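Local atomic coordinates of VP35 (Myotis lucifugus, PDB entry 6DKU), a protein that is the microbat genome-encoded homologue of the filoviral polymerase cofactor VP35, and through its interferon inhibitory domain probably antagonises innate immune responses. Residues D40-D43 with L44-M48; I91-A94 with Y95-R98; V13-L16 with T17-T21. The protein carries 1 engineered substitution. One frame throughout, in Å; residues are numbered along the deposited sequence.

Contact 1 (D40-D43 with L44-M48); sequences DSHD and LQVAM
His42 and Val46, one turn apart, make the side-chain contact: Val46 CG2 sits over one face of the imidazole, displaced toward its rim, in a CH-pi contact 4.1 Å from the ring centroid. Its nearest ring atom is His42 NE2, 3.8 Å away. A chi1 of 179° sets His42 CG beside the carbonyl carbon, and the ring reaches along the helix to the Val46 methyl. Beneath the side chains run three backbone bonds, each four residues back. Gln45 N donates to Ser41 O, Val46 N to His42 O and Ala47 N to Asp43 O, all at 2.9 Å, the last nearly straight with an N-H...O angle of 175°. These are the first two turns of helix 41-56 in the helical part of the interferon inhibitory domain, and Asp40 is its N-cap. Asp40 OD1 accepts weak capping bonds from His42 N (3.3 Å) and Asp43 N (3.5 Å), so two amides at the helix start share one carboxylate oxygen. Other polar ends turn elsewhere: Asp43 OD2 forms a salt bridge with Arg39, and Gln45 NE2 bonds to Asp49. On the buried side, Leu44 and Ala47 lean on Phe12 of helix 9-18, while Asp43 and Ala47 touch Phe75.

Contact 2 (I91-A94 with Y95-R98); sequences IPRA and YHRR. Engineered in segment 95-98: Arg97 (natural residue Gly).
Pro92 lies over the ring of Tyr95 in a turn of helical conformation, held by bonds three residues apart without the regular bonds of an alpha helix. It belongs to the loop between strands 82-84 and 100-101, on the sheet side of the VP35 interferon inhibitory domain. Pro92 CB stands above one ring face, 3.8 Å from the centroid and shifted toward the rim, and CG reaches Tyr95 CE2 at 3.4 Å. The tyrosine's CG is anti to the carbonyl carbon (chi1 -55°), which carries the ring back beside its own N and over to the proline. Ile91 CG2 meets the same ring 4.1 Å from Tyr95 CD2, so proline takes a face and isoleucine the edge. Beyond them Tyr117 packs on all three residues, and Tyr95 OH bonds to Glu29 of helix 26-37. The backbone bonds of the turn are Tyr95 N to Pro92 O at 3.1 Å and His96 N to Arg93 O at 2.9 Å. The engineered Arg97 bends at chi3 (-94°), leaving NH1 3.6 Å from Ala94 O. In His96, chi1 of -84° brings the ring back over Arg93, whose CA lies over its centre, 4.1 Å from the centroid.

Contact 3 (V13-L16 with T17-T21); sequences VRVL and TGYLT. Unlike the reference sequence in segment 17-21: Gly18 (reference Ser).
Thr17 N donates to Val13 O at 2.9 Å, the shortest sound polar bond here. Thr17 OG1 faces the same oxygen, since chi1 of 51° puts the hydroxyl between the backbone N and the carbonyl carbon. A threonine hydroxyl turned back to the carbonyl one turn earlier is a familiar helical arrangement, but the modelled OG1 to Val13 O separation is too short to be reliable. The next amide is shared: Gly18 N donates to Arg14 O at 3.0 Å and, weakly, to Val15 O at 3.1 Å. From Tyr19 on the bonds reach back three residues. Tyr19 N bonds to Leu16 O and Leu20 N to Thr17 O, both at 3.1 Å, whereas Leu20 N lies 4.0 Å from Leu16 O. The Tyr19 ring, folded back beside its own N (chi1 -65°), presents its edge to Leu16 O, and its CE1 lies 4.3 Å from Val15 CG1, a loose apolar contact. That ring also meets Phe51 edge-to-face, and Leu16 packs between helices, touching Val31 and Met48. Arg14 turns back to a salt bridge with Glu11. The change from bonds four residues apart to bonds three apart is characteristic of a helix running out, here helix 9-18 of the domain's helical bundle.

Contacts 1 and 3 belong to two packed helices, 41-56 and 9-18, and touch directly: Met48 CE lies 3.6 Å from Leu16 CD1. Contact 2, on the sheet side with its centre about 29 Å from that of contact 1, touches neither of the others but meets helix 26-37, as contact 3 does. All three are partly buried, each turning some residues inward and others to solvent. The two helical contacts rest mainly on backbone bonds, at a capped helix start in contact 1 and, in contact 3, toward the C-terminal end of helix 9-18, where the bonds shorten to three residues. In contact 2 aromatic rings packed against proline, isoleucine and an arginine CA share the work with two backbone bonds.

Contact 1 (D40-D43 with L44-M48)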
ATOM      1  N   ASP A  40       7.022  -5.799  12.084  1.00 49.58           N
ATOM      2  CA  ASP A  40       6.460  -6.690  13.097  1.00 60.57           C
ATOM      3  C   ASP A  40       5.032  -6.224  13.381  1.00 58.41           C
ATOM      4  O   ASP A  40       4.509  -5.331  12.701  1.00 56.06           O
ATOM      5  CB  ASP A  40       7.330  -6.725  14.357  1.00 64.30           C
ATOM      6  CG  ASP A  40       7.311  -5.411  15.140  1.00 82.89           C
ATOM      7  OD1 ASP A  40       6.934  -4.354  14.583  1.00 81.11           O
ATOM      8  OD2 ASP A  40       7.688  -5.441  16.332  1.00 92.33           O
ATOM      9  N   SER A  41       4.407  -6.826  14.400  1.00 54.01           N
ATOM     10  CA  SER A  41       3.016  -6.516  14.727  1.00 57.31           C
ATOM     11  C   SER A  41       2.846  -5.085  15.222  1.00 64.18           C
ATOM     12  O   SER A  41       1.771  -4.492  15.049  1.00 75.52           O
ATOM     13  CB  SER A  41       2.494  -7.509  15.768  1.00 64.24           C
ATOM     14  OG  SER A  41       2.900  -7.153  17.077  1.00 72.94           O
ATOM     15  N   HIS A  42       3.890  -4.508  15.820  1.00 64.28           N
ATOM     16  CA  HIS A  42       3.790  -3.151  16.342  1.00 56.42           C
ATOM     17  C   HIS A  42       3.505  -2.143  15.231  1.00 60.03           C
ATOM     18  O   HIS A  42       2.637  -1.277  15.375  1.00 61.56           O
ATOM     19  CB  HIS A  42       5.066  -2.786  17.090  1.00 74.44           C
ATOM     20  CG  HIS A  42       5.050  -1.399  17.645  1.00 99.28           C
ATOM     21  ND1 HIS A  42       4.266  -1.037  18.720  1.00102.11           N
ATOM     22  CD2 HIS A  42       5.703  -0.276  17.260  1.00103.54           C
ATOM     23  CE1 HIS A  42       4.448   0.245  18.983  1.00103.94           C
ATOM     24  NE2 HIS A  42       5.315   0.730  18.111  1.00104.30           N
ATOM     25  N   ASP A  43       4.226  -2.237  14.109  1.00 67.03           N
ATOM     26  CA  ASP A  43       3.967  -1.321  12.999  1.00 66.93           C
ATOM     27  C   ASP A  43       2.541  -1.481  12.477  1.00 69.77           C
ATOM     28  O   ASP A  43       1.857  -0.487  12.196  1.00 66.53           O
ATOM     29  CB  ASP A  43       4.974  -1.549  11.872  1.00 51.27           C
ATOM     30  CG  ASP A  43       6.394  -1.237  12.285  1.00 64.75           C
ATOM     31  OD1 ASP A  43       6.592  -0.491  13.268  1.00 71.97           O
ATOM     32  OD2 ASP A  43       7.319  -1.742  11.621  1.00 63.90           O
ATOM     33  N   LEU A  44       2.077  -2.727  12.347  1.00 56.03           N
ATOM     34  CA  LEU A  44       0.703  -2.957  11.915  1.00 52.41           C
ATOM     35  C   LEU A  44      -0.301  -2.317  12.866  1.00 49.40           C
ATOM     36  O   LEU A  44      -1.301  -1.751  12.418  1.00 61.11           O
ATOM     37  CB  LEU A  44       0.427  -4.453  11.757  1.00 49.92           C
ATOM     38  CG  LEU A  44       1.133  -5.202  10.623  1.00 47.28           C
ATOM     39  CD1 LEU A  44       0.763  -6.668  10.657  1.00 39.67           C
ATOM     40  CD2 LEU A  44       0.750  -4.607   9.287  1.00 36.51           C
ATOM     41  N   GLN A  45      -0.062  -2.369  14.178  1.00 51.18           N
ATOM     42  CA  GLN A  45      -1.064  -1.766  15.055  1.00 65.25           C
ATOM     43  C   GLN A  45      -0.909  -0.244  15.131  1.00 69.10           C
ATOM     44  O   GLN A  45      -1.875   0.463  15.441  1.00 52.10           O
ATOM     45  CB  GLN A  45      -1.045  -2.435  16.426  1.00 46.71           C
ATOM     46  CG  GLN A  45      -2.081  -1.879  17.382  1.00 52.92           C
ATOM     47  CD  GLN A  45      -3.406  -2.609  17.248  1.00 72.81           C
ATOM     48  OE1 GLN A  45      -3.456  -3.836  17.317  1.00 69.49           O
ATOM     49  NE2 GLN A  45      -4.480  -1.853  16.989  1.00 73.64           N
ATOM     50  N   VAL A  46       0.266   0.288  14.803  1.00 54.41           N
ATOM     51  CA  VAL A  46       0.369   1.722  14.594  1.00 51.35           C
ATOM     52  C   VAL A  46      -0.502   2.131  13.407  1.00 60.98           C
ATOM     53  O   VAL A  46      -1.365   3.014  13.515  1.00 66.39           O
ATOM     54  CB  VAL A  46       1.842   2.128  14.409  1.00 55.26           C
ATOM     55  CG1 VAL A  46       1.924   3.542  13.852  1.00 65.50           C
ATOM     56  CG2 VAL A  46       2.594   2.016  15.726  1.00 49.46           C
ATOM     57  N   ALA A  47      -0.301   1.474  12.262  1.00 46.95           N
ATOM     58  CA  ALA A  47      -1.089   1.782  11.077  1.00 46.33           C
ATOM     59  C   ALA A  47      -2.582   1.612  11.341  1.00 61.90           C
ATOM     60  O   ALA A  47      -3.398   2.433  10.905  1.00 66.01           O
ATOM     61  CB  ALA A  47      -0.631   0.895   9.923  1.00 39.00           C
ATOM     62  N   MET A  48      -2.955   0.556  12.065  1.00 58.26           N
ATOM     63  CA  MET A  48      -4.362   0.279  12.326  1.00 48.96           C
ATOM     64  C   MET A  48      -4.961   1.307  13.276  1.00 57.15           C
ATOM     65  O   MET A  48      -6.081   1.789  13.065  1.00 62.86           O
ATOM     66  CB  MET A  48      -4.511  -1.123  12.900  1.00 51.66           C
ATOM     67  CG  MET A  48      -5.901  -1.434  13.393  1.00 59.95           C
ATOM     68  SD  MET A  48      -6.926  -2.066  12.059  1.00 68.76           S
ATOM     69  CE  MET A  48      -5.984  -3.509  11.565  1.00 51.94           C
TER

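Contact 2 (I91-A94 with Y95-R98)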
ATOM      1  N   ILE A  91       0.117  -7.973 -14.506  1.00 80.15           N
ATOM      2  CA  ILE A  91      -0.266  -6.795 -13.734  1.00 69.20           C
ATOM      3  C   ILE A  91      -1.717  -6.492 -14.082  1.00 58.58           C
ATOM      4  O   ILE A  91      -2.065  -6.476 -15.273  1.00 68.29           O
ATOM      5  CB  ILE A  91       0.646  -5.593 -14.031  1.00 65.55           C
ATOM      6  CG1 ILE A  91       2.111  -5.941 -13.774  1.00 72.01           C
ATOM      7  CG2 ILE A  91       0.239  -4.396 -13.199  1.00 54.50           C
ATOM      8  CD1 ILE A  91       3.066  -4.793 -14.061  1.00 67.56           C
ATOM      9  N   PRO A  92      -2.587  -6.267 -13.094  1.00 56.53           N
ATOM     10  CA  PRO A  92      -3.991  -5.931 -13.381  1.00 55.60           C
ATOM     11  C   PRO A  92      -4.117  -4.899 -14.493  1.00 67.59           C
ATOM     12  O   PRO A  92      -3.366  -3.922 -14.544  1.00 62.67           O
ATOM     13  CB  PRO A  92      -4.500  -5.383 -12.044  1.00 48.23           C
ATOM     14  CG  PRO A  92      -3.692  -6.134 -11.027  1.00 56.11           C
ATOM     15  CD  PRO A  92      -2.321  -6.345 -11.645  1.00 50.80           C
ATOM     16  N   ARG A  93      -5.084  -5.134 -15.388  1.00 83.01           N
ATOM     17  CA  ARG A  93      -5.171  -4.375 -16.634  1.00 68.75           C
ATOM     18  C   ARG A  93      -5.454  -2.898 -16.388  1.00 62.48           C
ATOM     19  O   ARG A  93      -4.882  -2.033 -17.059  1.00 70.30           O
ATOM     20  CB  ARG A  93      -6.245  -4.975 -17.534  1.00 72.37           C
ATOM     21  CG  ARG A  93      -6.031  -4.692 -19.008  1.00 88.84           C
ATOM     22  CD  ARG A  93      -5.448  -5.906 -19.699  1.00100.06           C
ATOM     23  NE  ARG A  93      -6.506  -6.774 -20.199  1.00111.77           N
ATOM     24  CZ  ARG A  93      -6.905  -6.800 -21.466  1.00116.50           C
ATOM     25  NH1 ARG A  93      -6.327  -6.005 -22.358  1.00118.97           N
ATOM     26  NH2 ARG A  93      -7.880  -7.618 -21.843  1.00116.51           N
ATOM     27  N   ALA A  94      -6.335  -2.584 -15.439  1.00 57.84           N
ATOM     28  CA  ALA A  94      -6.683  -1.186 -15.210  1.00 58.98           C
ATOM     29  C   ALA A  94      -5.488  -0.358 -14.755  1.00 65.77           C
ATOM     30  O   ALA A  94      -5.499   0.868 -14.922  1.00 67.04           O
ATOM     31  CB  ALA A  94      -7.812  -1.084 -14.188  1.00 62.44           C
ATOM     32  N   TYR A  95      -4.456  -0.997 -14.195  1.00 61.83           N
ATOM     33  CA  TYR A  95      -3.259  -0.275 -13.784  1.00 50.08           C
ATOM     34  C   TYR A  95      -2.375   0.109 -14.965  1.00 60.85           C
ATOM     35  O   TYR A  95      -1.540   1.011 -14.824  1.00 75.38           O
ATOM     36  CB  TYR A  95      -2.433  -1.109 -12.800  1.00 43.31           C
ATOM     37  CG  TYR A  95      -3.148  -1.605 -11.553  1.00 54.44           C
ATOM     38  CD1 TYR A  95      -4.372  -1.087 -11.161  1.00 50.13           C
ATOM     39  CD2 TYR A  95      -2.578  -2.598 -10.760  1.00 63.07           C
ATOM     40  CE1 TYR A  95      -5.012  -1.548 -10.022  1.00 41.77           C
ATOM     41  CE2 TYR A  95      -3.207  -3.059  -9.622  1.00 50.16           C
ATOM     42  CZ  TYR A  95      -4.427  -2.533  -9.257  1.00 53.08           C
ATOM     43  OH  TYR A  95      -5.067  -2.999  -8.126  1.00 51.70           O
ATOM     44  N   HIS A  96      -2.557  -0.536 -16.123  1.00 62.58           N
ATOM     45  CA  HIS A  96      -1.606  -0.413 -17.229  1.00 73.41           C
ATOM     46  C   HIS A  96      -1.361   1.042 -17.615  1.00 62.76           C
ATOM     47  O   HIS A  96      -0.222   1.447 -17.872  1.00 61.57           O
ATOM     48  CB  HIS A  96      -2.107  -1.190 -18.451  1.00 76.67           C
ATOM     49  CG  HIS A  96      -1.783  -2.653 -18.432  1.00 78.17           C
ATOM     50  ND1 HIS A  96      -1.300  -3.302 -17.316  1.00 76.33           N
ATOM     51  CD2 HIS A  96      -1.883  -3.595 -19.401  1.00 82.43           C
ATOM     52  CE1 HIS A  96      -1.115  -4.579 -17.598  1.00 78.44           C
ATOM     53  NE2 HIS A  96      -1.460  -4.782 -18.858  1.00 80.29           N
ATOM     54  N   ARG A  97      -2.426   1.841 -17.681  1.00 63.59           N
ATOM     55  CA  ARG A  97      -2.281   3.207 -18.167  1.00 56.96           C
ATOM     56  C   ARG A  97      -1.567   4.106 -17.172  1.00 55.90           C
ATOM     57  O   ARG A  97      -1.027   5.138 -17.577  1.00 64.60           O
ATOM     58  CB  ARG A  97      -3.646   3.797 -18.512  1.00 54.72           C
ATOM     59  CG  ARG A  97      -4.769   3.304 -17.633  1.00 71.70           C
ATOM     60  CD  ARG A  97      -6.049   4.050 -17.929  1.00 78.31           C
ATOM     61  NE  ARG A  97      -6.201   5.189 -17.033  1.00 89.49           N
ATOM     62  CZ  ARG A  97      -6.790   5.122 -15.842  1.00 96.33           C
ATOM     63  NH1 ARG A  97      -7.281   3.965 -15.418  1.00100.51           N
ATOM     64  NH2 ARG A  97      -6.887   6.206 -15.077  1.00 89.46           N
ATOM     65  N   ARG A  98      -1.539   3.741 -15.889  1.00 55.19           N
ATOM     66  CA  ARG A  98      -0.893   4.569 -14.880  1.00 47.50           C
ATOM     67  C   ARG A  98       0.534   4.133 -14.570  1.00 54.81           C
ATOM     68  O   ARG A  98       1.242   4.842 -13.847  1.00 53.46           O
ATOM     69  CB  ARG A  98      -1.720   4.571 -13.589  1.00 46.28           C
ATOM     70  CG  ARG A  98      -3.180   4.962 -13.793  1.00 42.16           C
ATOM     71  CD  ARG A  98      -3.846   5.383 -12.485  1.00 45.77           C
ATOM     72  NE  ARG A  98      -3.845   4.314 -11.486  1.00 61.39           N
ATOM     73  CZ  ARG A  98      -3.121   4.331 -10.369  1.00 61.52           C
ATOM     74  NH1 ARG A  98      -2.327   5.363 -10.104  1.00 48.11           N
ATOM     75  NH2 ARG A  98      -3.185   3.316  -9.517  1.00 56.87           N
TER

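Contact 3 (V13-L16 with T17-T21)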
ATOM      1  N   VAL A  13      -4.635  -6.740   6.329  1.00 53.23           N
ATOM      2  CA  VAL A  13      -5.189  -6.537   4.994  1.00 49.47           C
ATOM      3  C   VAL A  13      -6.690  -6.817   4.983  1.00 52.91           C
ATOM      4  O   VAL A  13      -7.465  -6.085   4.356  1.00 50.22           O
ATOM      5  CB  VAL A  13      -4.431  -7.415   3.975  1.00 45.42           C
ATOM      6  CG1 VAL A  13      -5.288  -7.711   2.768  1.00 48.73           C
ATOM      7  CG2 VAL A  13      -3.146  -6.737   3.543  1.00 33.61           C
ATOM      8  N   ARG A  14      -7.131  -7.871   5.678  1.00 54.31           N
ATOM      9  CA  ARG A  14      -8.555  -8.215   5.657  1.00 50.11           C
ATOM     10  C   ARG A  14      -9.397  -7.139   6.337  1.00 56.17           C
ATOM     11  O   ARG A  14     -10.444  -6.728   5.817  1.00 45.96           O
ATOM     12  CB  ARG A  14      -8.792  -9.571   6.323  1.00 47.39           C
ATOM     13  CG  ARG A  14     -10.254  -9.989   6.285  1.00 55.91           C
ATOM     14  CD  ARG A  14     -10.566 -11.178   7.176  1.00 67.31           C
ATOM     15  NE  ARG A  14     -10.384 -10.885   8.598  1.00 84.71           N
ATOM     16  CZ  ARG A  14     -11.146 -10.056   9.312  1.00 88.14           C
ATOM     17  NH1 ARG A  14     -12.162  -9.413   8.748  1.00 84.99           N
ATOM     18  NH2 ARG A  14     -10.891  -9.867  10.601  1.00 83.49           N
ATOM     19  N   VAL A  15      -8.948  -6.668   7.506  1.00 61.65           N
ATOM     20  CA  VAL A  15      -9.686  -5.635   8.228  1.00 49.55           C
ATOM     21  C   VAL A  15      -9.776  -4.371   7.388  1.00 59.18           C
ATOM     22  O   VAL A  15     -10.872  -3.857   7.129  1.00 66.96           O
ATOM     23  CB  VAL A  15      -9.030  -5.341   9.587  1.00 49.41           C
ATOM     24  CG1 VAL A  15      -9.537  -4.003  10.131  1.00 40.19           C
ATOM     25  CG2 VAL A  15      -9.278  -6.469  10.565  1.00 45.62           C
ATOM     26  N   LEU A  16      -8.627  -3.847   6.948  1.00 46.80           N
ATOM     27  CA  LEU A  16      -8.673  -2.563   6.257  1.00 44.93           C
ATOM     28  C   LEU A  16      -9.404  -2.673   4.925  1.00 44.74           C
ATOM     29  O   LEU A  16     -10.203  -1.796   4.582  1.00 56.16           O
ATOM     30  CB  LEU A  16      -7.271  -1.990   6.063  1.00 41.55           C
ATOM     31  CG  LEU A  16      -6.851  -1.027   7.177  1.00 43.94           C
ATOM     32  CD1 LEU A  16      -6.322  -1.790   8.387  1.00 42.40           C
ATOM     33  CD2 LEU A  16      -5.819  -0.026   6.674  1.00 33.89           C
ATOM     34  N   THR A  17      -9.165  -3.742   4.162  1.00 44.42           N
ATOM     35  CA  THR A  17      -9.859  -3.820   2.877  1.00 57.49           C
ATOM     36  C   THR A  17     -11.341  -4.129   3.040  1.00 49.59           C
ATOM     37  O   THR A  17     -12.096  -3.947   2.080  1.00 49.32           O
ATOM     38  CB  THR A  17      -9.214  -4.858   1.953  1.00 53.02           C
ATOM     39  OG1 THR A  17      -9.076  -6.101   2.646  1.00 59.46           O
ATOM     40  CG2 THR A  17      -7.847  -4.381   1.495  1.00 50.99           C
ATOM     41  N   GLY A  18     -11.771  -4.584   4.221  1.00 53.46           N
ATOM     42  CA  GLY A  18     -13.197  -4.658   4.495  1.00 51.74           C
ATOM     43  C   GLY A  18     -13.927  -3.343   4.281  1.00 62.88           C
ATOM     44  O   GLY A  18     -15.086  -3.337   3.861  1.00 78.84           O
ATOM     45  N   TYR A  19     -13.266  -2.212   4.549  1.00 52.96           N
ATOM     46  CA  TYR A  19     -13.914  -0.913   4.393  1.00 40.14           C
ATOM     47  C   TYR A  19     -13.973  -0.449   2.947  1.00 51.50           C
ATOM     48  O   TYR A  19     -14.673   0.522   2.649  1.00 72.27           O
ATOM     49  CB  TYR A  19     -13.208   0.145   5.245  1.00 40.92           C
ATOM     50  CG  TYR A  19     -13.336  -0.126   6.723  1.00 52.04           C
ATOM     51  CD1 TYR A  19     -12.390  -0.894   7.386  1.00 55.60           C
ATOM     52  CD2 TYR A  19     -14.410   0.360   7.450  1.00 54.24           C
ATOM     53  CE1 TYR A  19     -12.504  -1.164   8.724  1.00 68.54           C
ATOM     54  CE2 TYR A  19     -14.533   0.098   8.796  1.00 54.27           C
ATOM     55  CZ  TYR A  19     -13.577  -0.666   9.428  1.00 60.69           C
ATOM     56  OH  TYR A  19     -13.682  -0.940  10.771  1.00 52.95           O
ATOM     57  N   LEU A  20     -13.266  -1.104   2.048  1.00 53.46           N
ATOM     58  CA  LEU A  20     -13.349  -0.763   0.639  1.00 44.05           C
ATOM     59  C   LEU A  20     -14.462  -1.562  -0.032  1.00 57.68           C
ATOM     60  O   LEU A  20     -14.886  -2.612   0.455  1.00 68.89           O
ATOM     61  CB  LEU A  20     -12.013  -1.034  -0.046  1.00 42.45           C
ATOM     62  CG  LEU A  20     -10.819  -0.359   0.625  1.00 40.74           C
ATOM     63  CD1 LEU A  20      -9.545  -0.663  -0.138  1.00 35.66           C
ATOM     64  CD2 LEU A  20     -11.060   1.145   0.703  1.00 43.63           C
ATOM     65  N   THR A  21     -14.946  -1.039  -1.154  1.00 59.69           N
ATOM     66  CA  THR A  21     -15.871  -1.791  -1.990  1.00 66.73           C
ATOM     67  C   THR A  21     -15.419  -1.714  -3.442  1.00 69.38           C
ATOM     68  O   THR A  21     -14.266  -1.372  -3.725  1.00 75.50           O
ATOM     69  CB  THR A  21     -17.306  -1.268  -1.844  1.00 66.36           C
ATOM     70  OG1 THR A  21     -17.346   0.130  -2.138  1.00 65.22           O
ATOM     71  CG2 THR A  21     -17.833  -1.502  -0.434  1.00 63.09           C
TER